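Local coordinates for protein beta-glucanase (Clostridium thermocellum, PDB 3WVJ) that hydrolyses mixed-linkage beta-1,3-1,4-glucans such as lichenan, as an endo-acting glucanase of glycoside hydrolase family 16, at residues T2-N14 against A206-V218. Residues are numbered along the deposited sequence; the frame is centred on the assembly and turned at random.
Sequences TVVNTPFVAVFSN and AEYEYVKYYPNGV
The Phe12 ring has Tyr208 O at its edge, near the plane, 3.7 Å from Phe12 CD2, and Ala10 O 4.2 Å above the centre of one face; Phe12 CE2 touches Tyr208 CB, and Phe12 CZ reaches Val211 CG2 at 4.2 Å. With Phe12 CG anti to its carbonyl carbon and beside the backbone N (chi1 -59°), the ring lies along strand 204-214, and Phe15 and Trp20 meet it edge-to-face. The Tyr213 ring takes Thr6 O at its edge, in plane, 3.6 Å from CD2, while Pro215 N lies off-centre over one face; the Tyr213 hydroxyl is hydrogen-bonded to Tyr74 O. Val4 O, 3.7 Å from Tyr213 OH, is buried without a polar partner. Between these rings strand 8-11 runs antiparallel to strand 204-214, joining the chain's two terminal parts in the family 16 beta-jellyroll. Phe8 pairs with Tyr213 and Ala10 with Val211 through two N-H...O bonds each; Ala10 N to Val211 O is the straightest at 174°. Phe12 N adds a fifth bond, to Glu209 O (2.8 Å), where Glu209 and Tyr210 both face Arg80 of strand 75-82, a classic beta bulge against that strand. The extended Lys212 chain runs alongside Val9, CE 3.8 Å from CG1, and CE lies over the centre of the Tyr210 ring, whose OH is hydrogen-bonded to Glu78 OE2. Pro7 CG comes 4.0 Å from Pro215 CD, the rings crossing at about a right angle.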
loop_
_atom_site.group_PDB
_atom_site.type_symbol
_atom_site.label_atom_id
_atom_site.label_comp_id
_atom_site.label_asym_id
_atom_site.label_seq_id
_atom_site.Cartn_x
_atom_site.Cartn_y
_atom_site.Cartn_z
ATOM N N THR A 2 -11.867 3.344 -19.020
ATOM C CA THR A 2 -12.749 4.161 -18.154
ATOM C C THR A 2 -12.318 4.052 -16.681
ATOM O O THR A 2 -12.170 2.931 -16.156
ATOM C CB THR A 2 -14.241 3.779 -18.298
ATOM O OG1 THR A 2 -14.574 3.693 -19.689
ATOM C CG2 THR A 2 -15.152 4.815 -17.624
ATOM N N VAL A 3 -12.118 5.192 -16.012
ATOM C CA VAL A 3 -12.024 5.140 -14.560
ATOM C C VAL A 3 -13.132 4.210 -14.051
ATOM O O VAL A 3 -14.271 4.299 -14.500
ATOM C CB VAL A 3 -12.107 6.533 -13.912
ATOM C CG1 VAL A 3 -12.316 6.439 -12.401
ATOM C CG2 VAL A 3 -10.841 7.284 -14.245
ATOM N N VAL A 4 -12.797 3.309 -13.135
ATOM C CA VAL A 4 -13.803 2.457 -12.510
ATOM C C VAL A 4 -14.659 3.280 -11.509
ATOM O O VAL A 4 -14.116 3.979 -10.617
ATOM C CB VAL A 4 -13.124 1.238 -11.857
ATOM C CG1 VAL A 4 -14.114 0.437 -11.025
ATOM C CG2 VAL A 4 -12.468 0.397 -12.940
ATOM N N ASN A 5 -15.985 3.224 -11.712
ATOM C CA ASN A 5 -16.968 3.980 -10.927
ATOM C C ASN A 5 -18.037 3.081 -10.356
ATOM O O ASN A 5 -19.093 3.556 -9.953
ATOM C CB ASN A 5 -17.630 5.109 -11.758
ATOM C CG ASN A 5 -18.151 4.646 -13.138
ATOM O OD1 ASN A 5 -18.860 3.632 -13.288
ATOM N ND2 ASN A 5 -17.823 5.433 -14.158
ATOM N N THR A 6 -17.767 1.777 -10.357
ATOM C CA THR A 6 -18.682 0.737 -9.884
ATOM C C THR A 6 -17.905 -0.077 -8.841
ATOM O O THR A 6 -16.663 -0.030 -8.825
ATOM C CB THR A 6 -19.039 -0.208 -11.023
ATOM O OG1 THR A 6 -17.839 -0.865 -11.432
ATOM C CG2 THR A 6 -19.682 0.550 -12.226
ATOM N N PRO A 7 -18.620 -0.848 -7.990
ATOM C CA PRO A 7 -17.896 -1.587 -6.945
ATOM C C PRO A 7 -16.886 -2.576 -7.519
ATOM O O PRO A 7 -17.130 -3.190 -8.545
ATOM C CB PRO A 7 -19.005 -2.293 -6.154
ATOM C CG PRO A 7 -20.238 -1.485 -6.423
ATOM C CD PRO A 7 -20.084 -0.964 -7.831
ATOM N N PHE A 8 -15.734 -2.671 -6.866
ATOM C CA PHE A 8 -14.639 -3.552 -7.257
ATOM C C PHE A 8 -14.271 -4.364 -6.035
ATOM O O PHE A 8 -14.165 -3.830 -4.928
ATOM C CB PHE A 8 -13.453 -2.757 -7.782
ATOM C CG PHE A 8 -12.235 -3.575 -8.087
ATOM C CD1 PHE A 8 -12.115 -4.250 -9.280
ATOM C CD2 PHE A 8 -11.160 -3.598 -7.209
ATOM C CE1 PHE A 8 -10.977 -5.003 -9.568
ATOM C CE2 PHE A 8 -10.005 -4.305 -7.512
ATOM C CZ PHE A 8 -9.924 -5.014 -8.687
ATOM N N VAL A 9 -14.185 -5.684 -6.238
ATOM C CA VAL A 9 -13.857 -6.601 -5.151
ATOM C C VAL A 9 -12.860 -7.604 -5.661
ATOM O O VAL A 9 -13.173 -8.339 -6.615
ATOM C CB VAL A 9 -15.068 -7.451 -4.709
ATOM C CG1 VAL A 9 -14.684 -8.256 -3.476
ATOM C CG2 VAL A 9 -16.277 -6.577 -4.418
ATOM N N ALA A 10 -11.687 -7.649 -5.027
ATOM C CA ALA A 10 -10.733 -8.683 -5.274
ATOM C C ALA A 10 -10.479 -9.421 -3.974
ATOM O O ALA A 10 -9.729 -8.924 -3.108
ATOM C CB ALA A 10 -9.443 -8.131 -5.807
ATOM N N VAL A 11 -11.058 -10.610 -3.809
ATOM C CA VAL A 11 -10.693 -11.418 -2.649
ATOM C C VAL A 11 -9.624 -12.375 -3.119
ATOM O O VAL A 11 -9.918 -13.206 -4.007
ATOM C CB VAL A 11 -11.866 -12.291 -2.148
ATOM C CG1 VAL A 11 -11.365 -13.237 -1.079
ATOM C CG2 VAL A 11 -12.989 -11.436 -1.582
ATOM N N PHE A 12 -8.423 -12.327 -2.531
ATOM C CA PHE A 12 -7.294 -13.090 -3.112
ATOM C C PHE A 12 -7.346 -14.622 -2.963
ATOM O O PHE A 12 -6.506 -15.334 -3.527
ATOM C CB PHE A 12 -5.949 -12.527 -2.688
ATOM C CG PHE A 12 -5.764 -11.093 -3.091
ATOM C CD1 PHE A 12 -5.891 -10.704 -4.423
ATOM C CD2 PHE A 12 -5.530 -10.120 -2.122
ATOM C CE1 PHE A 12 -5.753 -9.347 -4.792
ATOM C CE2 PHE A 12 -5.349 -8.774 -2.481
ATOM C CZ PHE A 12 -5.470 -8.394 -3.815
ATOM N N SER A 13 -8.320 -15.105 -2.195
ATOM C CA SER A 13 -8.633 -16.553 -2.141
ATOM C C SER A 13 -9.320 -17.000 -3.404
ATOM O O SER A 13 -9.333 -18.188 -3.735
ATOM C CB SER A 13 -9.490 -16.889 -0.910
ATOM O OG SER A 13 -10.811 -16.439 -1.055
ATOM N N ASN A 14 -9.939 -16.061 -4.099
ATOM C CA ASN A 14 -10.571 -16.376 -5.338
ATOM C C ASN A 14 -10.966 -15.181 -6.153
ATOM O O ASN A 14 -12.043 -14.647 -5.921
ATOM C CB ASN A 14 -11.836 -17.203 -5.128
ATOM C CG ASN A 14 -12.420 -17.626 -6.454
ATOM O OD1 ASN A 14 -11.773 -18.361 -7.185
ATOM N ND2 ASN A 14 -13.574 -17.081 -6.827
ATOM N N ALA A 206 4.303 -9.742 3.996
ATOM C CA ALA A 206 3.065 -9.099 4.356
ATOM C C ALA A 206 2.020 -9.920 3.585
ATOM O O ALA A 206 2.259 -10.367 2.460
ATOM C CB ALA A 206 3.062 -7.633 3.852
ATOM N N GLU A 207 0.838 -10.036 4.169
ATOM C CA GLU A 207 -0.229 -10.876 3.606
ATOM C C GLU A 207 -1.519 -10.086 3.503
ATOM O O GLU A 207 -1.830 -9.228 4.340
ATOM C CB GLU A 207 -0.386 -12.096 4.474
ATOM C CG GLU A 207 0.923 -12.726 4.926
ATOM C CD GLU A 207 0.663 -14.059 5.608
ATOM O OE1 GLU A 207 -0.516 -14.390 5.795
ATOM O OE2 GLU A 207 1.606 -14.792 5.936
ATOM N N TYR A 208 -2.250 -10.316 2.429
ATOM C CA TYR A 208 -3.449 -9.528 2.132
ATOM C C TYR A 208 -4.557 -10.514 1.838
ATOM O O TYR A 208 -4.333 -11.417 1.083
ATOM C CB TYR A 208 -3.184 -8.642 0.899
ATOM C CG TYR A 208 -2.005 -7.652 1.079
ATOM C CD1 TYR A 208 -2.254 -6.307 1.338
ATOM C CD2 TYR A 208 -0.662 -8.070 1.035
ATOM C CE1 TYR A 208 -1.221 -5.406 1.518
ATOM C CE2 TYR A 208 0.386 -7.181 1.268
ATOM C CZ TYR A 208 0.086 -5.827 1.475
ATOM O OH TYR A 208 1.032 -4.849 1.690
ATOM N N GLU A 209 -5.757 -10.321 2.367
ATOM C CA GLU A 209 -6.880 -11.213 1.996
ATOM C C GLU A 209 -7.748 -10.635 0.903
ATOM O O GLU A 209 -8.301 -11.372 0.110
ATOM C CB GLU A 209 -7.779 -11.526 3.185
ATOM C CG GLU A 209 -7.068 -12.061 4.410
ATOM C CD GLU A 209 -8.062 -12.537 5.429
ATOM O OE1 GLU A 209 -9.283 -12.397 5.141
ATOM O OE2 GLU A 209 -7.642 -13.093 6.467
ATOM N N TYR A 210 -7.914 -9.318 0.916
ATOM C CA TYR A 210 -8.755 -8.676 -0.105
ATOM C C TYR A 210 -8.448 -7.179 -0.261
ATOM O O TYR A 210 -7.702 -6.592 0.529
ATOM C CB TYR A 210 -10.252 -8.875 0.144
ATOM C CG TYR A 210 -10.914 -8.199 1.357
ATOM C CD1 TYR A 210 -11.012 -6.800 1.457
ATOM C CD2 TYR A 210 -11.491 -8.967 2.364
ATOM C CE1 TYR A 210 -11.606 -6.198 2.561
ATOM C CE2 TYR A 210 -12.109 -8.377 3.443
ATOM C CZ TYR A 210 -12.172 -7.005 3.519
ATOM O OH TYR A 210 -12.794 -6.440 4.583
ATOM N N VAL A 211 -9.052 -6.619 -1.299
ATOM C CA VAL A 211 -9.093 -5.198 -1.592
ATOM C C VAL A 211 -10.489 -4.981 -2.187
ATOM O O VAL A 211 -10.966 -5.776 -3.057
ATOM C CB VAL A 211 -8.037 -4.869 -2.634
ATOM C CG1 VAL A 211 -8.370 -3.570 -3.345
ATOM C CG2 VAL A 211 -6.671 -4.811 -2.003
ATOM N N LYS A 212 -11.180 -3.970 -1.660
ATOM C CA LYS A 212 -12.530 -3.593 -2.085
ATOM C C LYS A 212 -12.595 -2.094 -2.300
ATOM O O LYS A 212 -11.948 -1.283 -1.572
ATOM C CB LYS A 212 -13.573 -4.031 -1.062
ATOM C CG LYS A 212 -13.691 -5.534 -0.927
ATOM C CD LYS A 212 -14.431 -5.960 0.329
ATOM C CE LYS A 212 -14.729 -7.449 0.274
ATOM N NZ LYS A 212 -15.547 -7.874 1.447
ATOM N N TYR A 213 -13.301 -1.717 -3.352
ATOM C CA TYR A 213 -13.617 -0.307 -3.608
ATOM C C TYR A 213 -15.136 -0.116 -3.787
ATOM O O TYR A 213 -15.817 -0.875 -4.538
ATOM C CB TYR A 213 -12.797 0.230 -4.796
ATOM C CG TYR A 213 -13.365 1.501 -5.449
ATOM C CD1 TYR A 213 -12.943 2.770 -5.026
ATOM C CD2 TYR A 213 -14.311 1.430 -6.496
ATOM C CE1 TYR A 213 -13.432 3.922 -5.613
ATOM C CE2 TYR A 213 -14.804 2.579 -7.074
ATOM C CZ TYR A 213 -14.340 3.806 -6.630
ATOM O OH TYR A 213 -14.831 4.948 -7.150
ATOM N N TYR A 214 -15.662 0.844 -3.035
ATOM C CA TYR A 214 -17.055 1.215 -3.106
ATOM C C TYR A 214 -17.160 2.688 -3.530
ATOM O O TYR A 214 -16.690 3.585 -2.815
ATOM C CB TYR A 214 -17.750 1.001 -1.766
ATOM C CG TYR A 214 -17.610 -0.378 -1.180
ATOM C CD1 TYR A 214 -18.427 -1.454 -1.620
ATOM C CD2 TYR A 214 -16.693 -0.616 -0.162
ATOM C CE1 TYR A 214 -18.296 -2.729 -1.074
ATOM C CE2 TYR A 214 -16.561 -1.877 0.406
ATOM C CZ TYR A 214 -17.364 -2.924 -0.043
ATOM O OH TYR A 214 -17.202 -4.164 0.538
ATOM N N PRO A 215 -17.773 2.941 -4.696
ATOM C CA PRO A 215 -17.830 4.294 -5.208
ATOM C C PRO A 215 -18.781 5.144 -4.392
ATOM O O PRO A 215 -18.702 6.360 -4.434
ATOM C CB PRO A 215 -18.373 4.112 -6.624
ATOM C CG PRO A 215 -18.534 2.646 -6.844
ATOM C CD PRO A 215 -18.567 2.002 -5.510
ATOM N N ASN A 216 -19.645 4.511 -3.612
ATOM C CA ASN A 216 -20.759 5.200 -2.975
ATOM C C ASN A 216 -20.658 5.261 -1.455
ATOM O O ASN A 216 -20.848 6.311 -0.857
ATOM C CB ASN A 216 -22.013 4.428 -3.288
ATOM C CG ASN A 216 -21.926 3.006 -2.752
ATOM O OD1 ASN A 216 -21.036 2.217 -3.147
ATOM N ND2 ASN A 216 -22.792 2.692 -1.787
ATOM N N GLY A 217 -20.398 4.129 -0.814
ATOM C CA GLY A 217 -20.630 4.035 0.624
ATOM C C GLY A 217 -19.393 4.000 1.479
ATOM O O GLY A 217 -18.285 3.943 0.976
ATOM N N VAL A 218 -19.640 4.064 2.786
ATOM C CA VAL A 218 -18.673 3.884 3.875
ATOM C C VAL A 218 -19.310 2.843 4.851
ATOM O O VAL A 218 -20.440 2.415 4.601
ATOM C CB VAL A 218 -18.284 5.250 4.573
ATOM C CG1 VAL A 218 -17.321 6.025 3.720
ATOM C CG2 VAL A 218 -19.464 6.167 4.889
#